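Local structure of multicopper oxidase (Aquifex aeolicus, 6TTD) at residues G392-R397 / D437-E442; Y261-L266 / I316-F321; Q190-E195 / R245-F250. The protein probably oxidises metal ions and laccase-type aromatic substrates at copper centres while reducing dioxygen to water, and is here a variant evolved from a metallo-oxidase towards a laccase. One frame throughout, in Å; residues are numbered along the deposited sequence.

In the fold
Interactions 2 and 3 belong to one family region and interaction 1 to the later one, so the contacts sample two cupredoxin-like parts of the multicopper oxidase. Strands 247-254 and 261-267, which carry parts of interactions 3 and 2, follow each other in the chain; the centres of these two contacts are about 20 Å apart and their nearest atoms about 6 Å, without touching. Interaction 1 lies well apart, its centre about 36 Å from that of interaction 2 and about 39 Å from that of interaction 3. None of the three supplies a copper ligand. The side chain of L441 in interaction 1 is about 13 Å from a bound copper ion, and that of Y261 in interaction 2 about 14 Å.

Interaction 1 of 3, residues G392-R397 / D437-E442; sequences GAQVQR and DVVILE
V395, Q396 and R397 pair in parallel with I440, L441 and E442, the strand axes 29° apart, within a five-stranded sheet of a cupredoxin-type β-sandwich, as in other multicopper oxidases. The backbone ladder runs from I440 N to Q394 O (2.9 Å), Q396 N to I440 O (2.8 Å) and E442 N to Q396 O (2.9 Å). R397 and E442 lie side by side and point the same way. NH1 of R397 donates to OE2 of E442 at 2.7 Å in a salt bridge, with guanidinium and carboxylate planes 25° apart. R397 starts with CG anti to its N (chi1 -178°), then bends at chi2 and chi3, which brings NH1 to the carboxylate. The other oxygen, OE1, forms a salt bridge with R490 of strand 488-495, so one carboxylate serves two arginines. With an alanine in place of E442, R397 and R490 would probably lose the negative charge they share, and the R397 guanidinium would be freer to swing. On the face bearing Q396, CD2 of L441 reaches across to Q396 CB at 3.6 Å, beside F431. At the other end, A393 CB sits 3.9 Å from V438 CG1 and 4.0 Å from I440 CG1.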
# COMPACT_ATOMS: atom_id res chain seq x y z
N GLY A 392 -4.38 22.34 -20.69
CA GLY A 392 -3.01 22.78 -20.87
C GLY A 392 -1.95 21.94 -20.22
O GLY A 392 -0.78 22.36 -20.15
N ALA A 393 -2.29 20.77 -19.69
CA ALA A 393 -1.29 19.99 -18.96
C ALA A 393 -0.25 19.44 -19.92
O ALA A 393 -0.57 19.00 -21.03
CB ALA A 393 -1.97 18.86 -18.16
N GLN A 394 1.01 19.47 -19.53
CA GLN A 394 1.99 18.84 -20.40
C GLN A 394 2.03 17.34 -20.14
O GLN A 394 1.79 16.89 -19.03
CB GLN A 394 3.36 19.43 -20.15
CG GLN A 394 3.69 19.44 -18.67
CD GLN A 394 5.13 19.78 -18.41
OE1 GLN A 394 5.42 20.68 -17.63
NE2 GLN A 394 6.05 19.06 -19.09
N VAL A 395 2.36 16.58 -21.17
CA VAL A 395 2.48 15.13 -21.07
C VAL A 395 3.93 14.76 -20.87
O VAL A 395 4.81 15.22 -21.61
CB VAL A 395 1.90 14.42 -22.31
CG1 VAL A 395 2.07 12.90 -22.16
CG2 VAL A 395 0.42 14.80 -22.51
N GLN A 396 4.18 13.90 -19.90
CA GLN A 396 5.48 13.34 -19.56
C GLN A 396 5.38 11.84 -19.83
O GLN A 396 4.73 11.12 -19.06
CB GLN A 396 5.76 13.64 -18.08
CG GLN A 396 7.08 13.27 -17.58
CD GLN A 396 8.15 14.10 -18.21
OE1 GLN A 396 8.13 15.36 -18.13
NE2 GLN A 396 9.05 13.42 -18.92
N ARG A 397 5.95 11.36 -20.94
CA ARG A 397 5.89 9.93 -21.26
C ARG A 397 6.89 9.15 -20.42
O ARG A 397 8.05 9.55 -20.29
CB ARG A 397 6.15 9.67 -22.74
CG ARG A 397 6.04 8.19 -23.12
CD ARG A 397 5.10 7.93 -24.24
NE ARG A 397 5.58 8.57 -25.43
CZ ARG A 397 4.82 8.96 -26.45
NH1 ARG A 397 3.50 8.74 -26.40
NH2 ARG A 397 5.37 9.58 -27.49
N ASP A 437 2.30 22.94 -11.11
CA ASP A 437 2.09 22.34 -12.44
C ASP A 437 1.09 21.20 -12.37
O ASP A 437 1.11 20.42 -11.42
CB ASP A 437 3.40 21.81 -13.02
CG ASP A 437 4.37 22.91 -13.44
OD1 ASP A 437 3.98 24.10 -13.36
OD2 ASP A 437 5.52 22.59 -13.83
N VAL A 438 0.21 21.10 -13.36
CA VAL A 438 -0.57 19.89 -13.62
C VAL A 438 0.13 19.16 -14.76
O VAL A 438 0.34 19.74 -15.83
CB VAL A 438 -2.03 20.18 -13.99
CG1 VAL A 438 -2.72 18.84 -14.36
CG2 VAL A 438 -2.75 20.87 -12.84
N VAL A 439 0.51 17.92 -14.53
CA VAL A 439 1.26 17.10 -15.49
C VAL A 439 0.42 15.86 -15.74
O VAL A 439 -0.25 15.36 -14.83
CB VAL A 439 2.65 16.64 -14.97
CG1 VAL A 439 3.41 15.99 -16.11
CG2 VAL A 439 3.41 17.74 -14.41
N ILE A 440 0.48 15.34 -16.97
CA ILE A 440 -0.06 14.03 -17.27
C ILE A 440 1.14 13.13 -17.42
O ILE A 440 2.01 13.41 -18.24
CB ILE A 440 -0.91 14.07 -18.55
CG1 ILE A 440 -2.15 14.89 -18.28
CG2 ILE A 440 -1.37 12.66 -18.97
CD1 ILE A 440 -2.87 15.15 -19.51
N LEU A 441 1.21 12.08 -16.61
CA LEU A 441 2.24 11.05 -16.75
C LEU A 441 1.64 9.97 -17.60
O LEU A 441 0.56 9.48 -17.29
CB LEU A 441 2.67 10.46 -15.41
CG LEU A 441 3.24 11.47 -14.43
CD1 LEU A 441 3.74 10.78 -13.17
CD2 LEU A 441 4.32 12.24 -15.13
N GLU A 442 2.32 9.62 -18.68
CA GLU A 442 1.83 8.56 -19.55
C GLU A 442 2.79 7.38 -19.49
O GLU A 442 3.90 7.45 -20.05
CB GLU A 442 1.66 9.06 -20.98
CG GLU A 442 1.27 7.94 -21.91
CD GLU A 442 1.06 8.44 -23.32
OE1 GLU A 442 -0.09 8.89 -23.60
OE2 GLU A 442 2.04 8.43 -24.11

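Interaction 2 of 3, residues Y261-L266 / I316-F321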
# COMPACT_ATOMS: atom_id res chain seq x y z
N TYR A 261 -3.60 -9.55 -6.16
CA TYR A 261 -4.76 -10.37 -5.80
C TYR A 261 -5.98 -9.87 -6.58
O TYR A 261 -6.18 -8.66 -6.73
CB TYR A 261 -5.07 -10.30 -4.26
CG TYR A 261 -3.88 -10.73 -3.43
CD1 TYR A 261 -2.92 -9.82 -3.04
CD2 TYR A 261 -3.66 -12.07 -3.18
CE1 TYR A 261 -1.78 -10.21 -2.37
CE2 TYR A 261 -2.50 -12.49 -2.47
CZ TYR A 261 -1.59 -11.54 -2.07
OH TYR A 261 -0.45 -11.92 -1.40
N ARG A 262 -6.80 -10.81 -7.07
CA ARG A 262 -8.11 -10.51 -7.65
C ARG A 262 -9.12 -11.13 -6.70
O ARG A 262 -9.36 -12.35 -6.76
CB ARG A 262 -8.24 -11.04 -9.07
CG ARG A 262 -9.54 -10.57 -9.73
CD ARG A 262 -9.68 -11.14 -11.17
NE ARG A 262 -8.59 -10.64 -12.02
CZ ARG A 262 -8.57 -9.44 -12.60
NH1 ARG A 262 -9.59 -8.58 -12.44
NH2 ARG A 262 -7.52 -9.07 -13.34
N LEU A 263 -9.67 -10.31 -5.77
CA LEU A 263 -10.41 -10.81 -4.62
C LEU A 263 -11.91 -10.72 -4.81
O LEU A 263 -12.43 -9.67 -5.24
CB LEU A 263 -10.05 -10.03 -3.35
CG LEU A 263 -8.56 -10.09 -2.94
CD1 LEU A 263 -8.29 -9.01 -1.83
CD2 LEU A 263 -8.20 -11.51 -2.49
N ALA A 264 -12.60 -11.80 -4.43
CA ALA A 264 -14.06 -11.85 -4.40
C ALA A 264 -14.48 -12.47 -3.08
O ALA A 264 -13.68 -13.14 -2.41
CB ALA A 264 -14.63 -12.66 -5.59
N LEU A 265 -15.77 -12.31 -2.76
CA LEU A 265 -16.37 -12.94 -1.58
C LEU A 265 -17.35 -14.01 -2.04
O LEU A 265 -18.38 -13.67 -2.64
CB LEU A 265 -17.09 -11.92 -0.69
CG LEU A 265 -16.13 -10.93 -0.05
CD1 LEU A 265 -16.91 -9.64 0.36
CD2 LEU A 265 -15.44 -11.58 1.14
N LEU A 266 -17.05 -15.27 -1.72
CA LEU A 266 -17.82 -16.39 -2.24
C LEU A 266 -18.75 -16.92 -1.15
O LEU A 266 -18.30 -17.35 -0.09
CB LEU A 266 -16.89 -17.48 -2.75
CG LEU A 266 -16.05 -16.97 -3.92
CD1 LEU A 266 -15.19 -18.09 -4.58
CD2 LEU A 266 -16.94 -16.31 -4.95
N ILE A 316 -18.17 -17.53 4.33
CA ILE A 316 -17.96 -16.71 3.14
C ILE A 316 -16.47 -16.68 2.90
O ILE A 316 -15.70 -16.33 3.81
CB ILE A 316 -18.53 -15.29 3.33
CG1 ILE A 316 -20.05 -15.37 3.38
CG2 ILE A 316 -18.18 -14.41 2.16
CD1 ILE A 316 -20.56 -14.47 4.36
N LYS A 317 -16.04 -17.07 1.69
CA LYS A 317 -14.62 -17.13 1.37
C LYS A 317 -14.17 -15.81 0.76
O LYS A 317 -14.78 -15.31 -0.20
CB LYS A 317 -14.27 -18.26 0.39
CG LYS A 317 -14.62 -19.67 0.81
CD LYS A 317 -14.12 -20.57 -0.31
CE LYS A 317 -14.52 -22.02 -0.10
NZ LYS A 317 -14.36 -22.29 1.37
N LEU A 318 -13.14 -15.21 1.34
CA LEU A 318 -12.38 -14.20 0.61
C LEU A 318 -11.45 -14.96 -0.33
O LEU A 318 -10.51 -15.63 0.12
CB LEU A 318 -11.60 -13.31 1.57
CG LEU A 318 -10.81 -12.26 0.79
CD1 LEU A 318 -11.78 -11.25 0.13
CD2 LEU A 318 -9.93 -11.56 1.82
N TYR A 319 -11.74 -14.92 -1.62
CA TYR A 319 -11.13 -15.87 -2.53
C TYR A 319 -10.33 -15.12 -3.58
O TYR A 319 -10.78 -14.07 -4.07
CB TYR A 319 -12.22 -16.72 -3.20
CG TYR A 319 -11.70 -17.91 -3.94
CD1 TYR A 319 -11.33 -19.07 -3.26
CD2 TYR A 319 -11.60 -17.89 -5.34
CE1 TYR A 319 -10.85 -20.19 -3.96
CE2 TYR A 319 -11.12 -18.99 -6.04
CZ TYR A 319 -10.75 -20.13 -5.35
OH TYR A 319 -10.26 -21.20 -6.06
N ASN A 320 -9.16 -15.66 -3.96
CA ASN A 320 -8.31 -15.03 -4.96
C ASN A 320 -8.52 -15.70 -6.31
O ASN A 320 -8.26 -16.89 -6.45
CB ASN A 320 -6.82 -15.09 -4.57
CG ASN A 320 -5.94 -14.49 -5.64
OD1 ASN A 320 -5.84 -13.25 -5.77
ND2 ASN A 320 -5.36 -15.36 -6.50
N PHE A 321 -8.97 -14.94 -7.30
CA PHE A 321 -9.05 -15.45 -8.67
C PHE A 321 -7.80 -15.09 -9.46
O PHE A 321 -6.98 -14.26 -9.04
CB PHE A 321 -10.31 -14.89 -9.33
CG PHE A 321 -11.57 -15.53 -8.83
CD1 PHE A 321 -12.04 -16.69 -9.40
CD2 PHE A 321 -12.29 -14.98 -7.82
CE1 PHE A 321 -13.22 -17.27 -8.97
CE2 PHE A 321 -13.46 -15.57 -7.38
CZ PHE A 321 -13.92 -16.70 -7.94
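L263, A264, L265 and L266 pair antiparallel with N320, Y319, L318 and K317, the axes at 159°, strands 261-267 and 315-321 being neighbours in a cupredoxin-like domain, as in other multicopper oxidases. A264 and Y319 form a hydrogen-bonded pair, with Y319 N to A264 O at 2.7 Å, and L266 and K317 form another. The face with L263, L265 and L318 is buried: CD2 of L265 meets CD1 of L318 at 3.8 Å, crossing obliquely, while strand 361-370 lies against L263 and L318 and strand 270-279 against L265. N320, on the same face, has CG anti to the backbone N (chi1 178°), which carries OD1 to the edge of the Y261 ring; OD1 accepts from R262 N at 2.9 Å, the donor tilted from the amide's carbonyl plane. On the opposite face R262, L266, K317, Y319 and F321 are partly exposed. Its loose element is K317, which leads away to a long, weak ion pair with E362; R262 is held by E292 in a salt bridge and by the carbonyl oxygens of H323 (from NH2) and P322 (from NE). The tight part is apolar: L266 CD1 lies 3.5 Å from Y319 CB and 3.9 Å from F321 CZ. Y319 CD2 stands over one face of the F321 ring, offset towards its rim, and A264 CB meets that ring at its edge, 3.6 Å from CE2.

Interaction 3 of 3, residues Q190-E195 / R245-F250; sequences QALDLE and RKIYRF
L192 meets I247 methyl to methyl at the C-terminal end of helix 183-192, its CD2 3.9 Å from I247 CD1, and the same leucine also touches L304 of strand 300-306. A water lies 2.9 Å from L192 O and 2.9 Å from I247 O, and Y374 OH also bonds to L192 O. D193 follows as the first residue outside the helix, with positive phi (54°). Its carboxylate does not touch K246, since OD2 and NZ are 5.2 Å apart; a second water sits in the gap, 3.1 Å from D193 OD2 and accepting from K246 NZ at 3.0 Å. L194 returns to apolar packing and crosses R249 at about a right angle: CD2 lies 4.0 Å from R249 N and 4.1 Å from R249 CB, and CD1 approaches the edge of the guanidinium. That guanidinium is spoken for elsewhere, by salt bridges to E185 and D302. L192 at the helix end and L194 just after the turn at D193 thus pack on strand 247-254. Helix 183-192 links strand 176-181 of one sheet to strand 200-208 of another, next to strand 247-254, probably at the passage from one cupredoxin-like domain to the next.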
# COMPACT_ATOMS: atom_id res chain seq x y z
N GLN A 190 -19.74 7.26 12.43
CA GLN A 190 -21.00 7.40 13.15
C GLN A 190 -22.16 6.83 12.35
O GLN A 190 -23.07 6.23 12.92
CB GLN A 190 -21.28 8.86 13.48
CG GLN A 190 -22.73 9.08 13.89
CD GLN A 190 -23.04 10.53 14.21
OE1 GLN A 190 -22.40 11.14 15.07
NE2 GLN A 190 -24.02 11.10 13.49
N ALA A 191 -22.15 7.05 11.04
CA ALA A 191 -23.25 6.55 10.21
C ALA A 191 -23.37 5.04 10.32
O ALA A 191 -24.47 4.48 10.20
CB ALA A 191 -23.04 6.94 8.75
N LEU A 192 -22.24 4.35 10.42
CA LEU A 192 -22.23 2.91 10.31
C LEU A 192 -21.85 2.23 11.61
O LEU A 192 -21.74 1.00 11.63
CB LEU A 192 -21.32 2.47 9.15
CG LEU A 192 -21.86 2.75 7.73
CD1 LEU A 192 -20.87 2.37 6.58
CD2 LEU A 192 -23.12 1.99 7.51
N ASP A 193 -21.55 3.00 12.66
CA ASP A 193 -21.05 2.45 13.92
C ASP A 193 -19.81 1.56 13.71
O ASP A 193 -19.73 0.40 14.16
CB ASP A 193 -22.15 1.72 14.68
CG ASP A 193 -21.68 1.25 16.06
OD1 ASP A 193 -20.83 1.97 16.66
OD2 ASP A 193 -22.08 0.14 16.51
N LEU A 194 -18.84 2.09 12.97
CA LEU A 194 -17.62 1.36 12.68
C LEU A 194 -16.69 1.59 13.85
O LEU A 194 -16.56 2.73 14.31
CB LEU A 194 -17.01 1.88 11.38
CG LEU A 194 -17.92 1.66 10.17
CD1 LEU A 194 -17.32 2.37 8.98
CD2 LEU A 194 -17.99 0.19 9.91
N GLU A 195 -16.06 0.53 14.34
CA GLU A 195 -15.12 0.67 15.45
C GLU A 195 -13.86 -0.16 15.12
O GLU A 195 -13.99 -1.34 14.76
CB GLU A 195 -15.77 0.19 16.74
CG GLU A 195 -14.87 0.24 17.93
CD GLU A 195 -15.57 -0.23 19.24
OE1 GLU A 195 -16.83 -0.50 19.22
OE2 GLU A 195 -14.82 -0.35 20.25
N ARG A 245 -24.33 -10.45 11.28
CA ARG A 245 -25.05 -9.95 10.11
C ARG A 245 -25.18 -8.42 10.26
O ARG A 245 -26.17 -7.88 10.76
CB ARG A 245 -26.40 -10.64 9.97
CG ARG A 245 -26.26 -12.13 9.72
CD ARG A 245 -27.66 -12.88 9.45
NE ARG A 245 -28.35 -12.40 8.23
CZ ARG A 245 -29.36 -11.56 8.26
NH1 ARG A 245 -29.81 -11.14 9.43
NH2 ARG A 245 -29.90 -11.12 7.15
N LYS A 246 -24.13 -7.71 9.86
CA LYS A 246 -24.15 -6.26 9.84
C LYS A 246 -23.07 -5.81 8.85
O LYS A 246 -22.44 -6.64 8.18
CB LYS A 246 -23.93 -5.68 11.24
CG LYS A 246 -22.63 -6.04 11.94
CD LYS A 246 -22.88 -5.76 13.43
CE LYS A 246 -21.67 -5.44 14.11
NZ LYS A 246 -22.01 -4.99 15.47
N ILE A 247 -22.88 -4.49 8.73
CA ILE A 247 -21.89 -3.97 7.80
C ILE A 247 -20.55 -3.87 8.50
O ILE A 247 -20.46 -3.39 9.64
CB ILE A 247 -22.33 -2.61 7.24
CG1 ILE A 247 -23.63 -2.79 6.40
CG2 ILE A 247 -21.13 -1.91 6.47
CD1 ILE A 247 -24.27 -1.46 5.97
N TYR A 248 -19.52 -4.38 7.86
CA TYR A 248 -18.14 -4.23 8.31
C TYR A 248 -17.38 -3.42 7.28
O TYR A 248 -17.72 -3.43 6.10
CB TYR A 248 -17.39 -5.58 8.44
CG TYR A 248 -17.85 -6.40 9.63
CD1 TYR A 248 -19.10 -6.98 9.63
CD2 TYR A 248 -17.04 -6.58 10.73
CE1 TYR A 248 -19.53 -7.75 10.69
CE2 TYR A 248 -17.44 -7.39 11.80
CZ TYR A 248 -18.71 -7.92 11.77
OH TYR A 248 -19.20 -8.69 12.79
N ARG A 249 -16.34 -2.73 7.75
CA ARG A 249 -15.35 -2.12 6.86
C ARG A 249 -14.06 -2.93 6.91
O ARG A 249 -13.56 -3.25 8.01
CB ARG A 249 -15.04 -0.69 7.27
CG ARG A 249 -14.00 -0.02 6.39
CD ARG A 249 -13.74 1.37 6.92
NE ARG A 249 -12.88 2.20 6.08
CZ ARG A 249 -12.91 3.52 6.10
NH1 ARG A 249 -13.75 4.10 6.93
NH2 ARG A 249 -12.10 4.25 5.32
N PHE A 250 -13.55 -3.29 5.73
CA PHE A 250 -12.27 -3.99 5.63
C PHE A 250 -11.29 -3.09 4.90
O PHE A 250 -11.64 -2.51 3.86
CB PHE A 250 -12.41 -5.33 4.91
CG PHE A 250 -13.23 -6.29 5.69
CD1 PHE A 250 -12.70 -6.85 6.86
CD2 PHE A 250 -14.55 -6.56 5.33
CE1 PHE A 250 -13.47 -7.71 7.66
CE2 PHE A 250 -15.31 -7.43 6.09
CZ PHE A 250 -14.78 -8.02 7.27
O HOH W 1 -20.67 -1.67 12.00
O HOH W 2 -21.55 -2.16 14.51